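Local coordinates for O-phospho-L-seryl-tRNA:Cys-tRNA synthase (Methanocaldococcus jannaschii DSM 2661, PDB 5X6B), which probably converts O-phosphoseryl-tRNA(Cys) into cysteinyl-tRNA(Cys) as a pyridoxal-phosphate-dependent enzyme, the second step of the tRNA-dependent route to cysteine, at residues Val234-Pro238 against Arg313-Trp317. Residues are numbered along the deposited sequence; the frame is centred on the assembly and turned at random.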
loop_
_atom_site.group_PDB
_atom_site.type_symbol
_atom_site.label_atom_id
_atom_site.label_comp_id
_atom_site.label_asym_id
_atom_site.label_seq_id
_atom_site.Cartn_x
_atom_site.Cartn_y
_atom_site.Cartn_z
ATOM N N VAL B 234 13.450 9.596 9.651
ATOM C CA VAL B 234 12.035 9.912 9.825
ATOM C C VAL B 234 11.231 8.628 9.952
ATOM O O VAL B 234 11.243 7.781 9.057
ATOM C CB VAL B 234 11.483 10.768 8.668
ATOM C CG1 VAL B 234 9.973 10.719 8.643
ATOM C CG2 VAL B 234 11.944 12.204 8.820
ATOM N N GLY B 235 10.549 8.484 11.083
ATOM C CA GLY B 235 9.793 7.279 11.367
ATOM C C GLY B 235 10.491 6.350 12.345
ATOM O O GLY B 235 9.896 5.376 12.796
ATOM N N ARG B 236 11.753 6.642 12.660
ATOM C CA ARG B 236 12.483 5.910 13.698
ATOM C C ARG B 236 12.736 6.805 14.902
ATOM O O ARG B 236 12.385 6.463 16.034
ATOM C CB ARG B 236 13.817 5.378 13.175
ATOM C CG ARG B 236 13.681 4.445 12.008
ATOM C CD ARG B 236 14.950 3.661 11.704
ATOM N NE ARG B 236 14.729 2.858 10.502
ATOM C CZ ARG B 236 15.409 1.762 10.187
ATOM N NH1 ARG B 236 15.128 1.101 9.073
ATOM N NH2 ARG B 236 16.355 1.318 10.992
ATOM N N MET B 237 13.366 7.945 14.643
ATOM C CA MET B 237 13.636 8.938 15.673
ATOM C C MET B 237 12.899 10.223 15.321
ATOM O O MET B 237 12.557 10.442 14.163
ATOM C CB MET B 237 15.139 9.190 15.801
ATOM C CG MET B 237 15.737 9.929 14.622
ATOM S SD MET B 237 17.531 10.072 14.731
ATOM C CE MET B 237 18.062 8.418 14.303
ATOM N N PRO B 238 12.629 11.071 16.324
ATOM C CA PRO B 238 11.983 12.358 16.038
ATOM C C PRO B 238 12.888 13.292 15.235
ATOM O O PRO B 238 14.107 13.261 15.400
ATOM C CB PRO B 238 11.698 12.927 17.433
ATOM C CG PRO B 238 12.616 12.196 18.349
ATOM C CD PRO B 238 12.776 10.832 17.768
ATOM N N ARG B 313 6.141 5.069 17.933
ATOM C CA ARG B 313 7.377 4.303 18.023
ATOM C C ARG B 313 8.609 5.200 17.985
ATOM O O ARG B 313 9.690 4.772 18.392
ATOM C CB ARG B 313 7.450 3.249 16.912
ATOM C CG ARG B 313 7.893 3.752 15.552
ATOM C CD ARG B 313 7.834 2.616 14.541
ATOM N NE ARG B 313 8.376 2.992 13.238
ATOM C CZ ARG B 313 8.484 2.161 12.208
ATOM N NH1 ARG B 313 8.068 0.908 12.320
ATOM N NH2 ARG B 313 8.997 2.584 11.061
ATOM N N VAL B 314 8.461 6.437 17.512
ATOM C CA VAL B 314 9.588 7.366 17.553
ATOM C C VAL B 314 9.750 7.907 18.971
ATOM O O VAL B 314 10.839 8.330 19.357
ATOM C CB VAL B 314 9.440 8.550 16.557
ATOM C CG1 VAL B 314 9.367 8.043 15.127
ATOM C CG2 VAL B 314 8.239 9.414 16.895
ATOM N N LYS B 315 8.669 7.873 19.746
ATOM C CA LYS B 315 8.728 8.239 21.159
ATOM C C LYS B 315 9.454 7.163 21.962
ATOM O O LYS B 315 9.816 7.378 23.117
ATOM C CB LYS B 315 7.323 8.456 21.728
ATOM C CG LYS B 315 6.579 9.647 21.137
ATOM C CD LYS B 315 5.171 9.777 21.720
ATOM C CE LYS B 315 4.433 10.969 21.120
ATOM N NZ LYS B 315 3.016 11.053 21.573
ATOM N N LYS B 316 9.665 6.007 21.343
ATOM C CA LYS B 316 10.297 4.875 22.010
ATOM C C LYS B 316 11.576 4.473 21.302
ATOM O O LYS B 316 12.013 3.324 21.383
ATOM C CB LYS B 316 9.339 3.687 22.077
ATOM C CG LYS B 316 8.087 3.966 22.879
ATOM C CD LYS B 316 7.180 2.756 22.895
ATOM C CE LYS B 316 5.974 2.978 23.789
ATOM N NZ LYS B 316 5.028 1.829 23.709
ATOM N N TRP B 317 12.174 5.439 20.618
ATOM C CA TRP B 317 13.399 5.223 19.863
ATOM C C TRP B 317 14.547 4.741 20.751
ATOM O O TRP B 317 15.434 4.006 20.296
ATOM C CB TRP B 317 13.778 6.516 19.136
ATOM C CG TRP B 317 15.138 6.526 18.513
ATOM C CD1 TRP B 317 16.165 7.375 18.811
ATOM C CD2 TRP B 317 15.621 5.659 17.483
ATOM N NE1 TRP B 317 17.257 7.090 18.029
ATOM C CE2 TRP B 317 16.951 6.042 17.204
ATOM C CE3 TRP B 317 15.061 4.598 16.766
ATOM C CZ2 TRP B 317 17.730 5.399 16.245
ATOM C CZ3 TRP B 317 15.836 3.960 15.811
ATOM C CH2 TRP B 317 17.156 4.363 15.560
#
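Arg313 reaches the backbone of Gly235 with the edge of its guanidinium group. Arg313 NE donates to Gly235 O at 2.9 Å, the carbonyl oxygen lying near the guanidinium plane, and the C=O...N angle of 167° brings the donor in almost head-on; NH2 adds a weak second bond. The side chain is extended from CG to NE, a length that suits an arginine bridging helix and loop. NH2 also bonds Gly64 O, so one flat group links separate loops. Gly235 has a positive phi, 103°, a backbone conformation that glycine adopts readily.

Val314, small and branched, turns its CB toward the loop. Val314 CG1 rests 3.4 Å from Gly235 C, while Val314 CA lies 3.3 Å from Arg236 O in a CA-H...O contact. Pro238 CD lies against Val314 O; the proline ring gives this end of the loop a rigid, compact surface.

From Val314 to Trp317 the chain makes a type I beta turn, which brings the indole back to the loop. Trp317 CG is anti to the backbone N (chi1 170°), and the broad ring lies alongside Met237. Met237 CB sits over the face of the Trp317 five-membered ring, 3.6 Å from its centroid, in a CH-pi contact. The flexible thioether chain then bends at its last torsion, so that Met237 CE meets Trp317 CZ2 at 3.6 Å, while SD lies obliquely to the ring as a Met-aromatic contact. Arg236 CB packs on Trp317 CZ3, whereas its guanidinium leaves to form a salt bridge with Asp347 and to bond the backbone O of the pyridoxal-phosphate-modified lysine at position 255.

The contact thus joins the loop between the neighbouring parallel strands 226-229 and 248-252 to the junction of helices 307-314 and 317-331, with Phe110 of helix 100-111 packing against Val314.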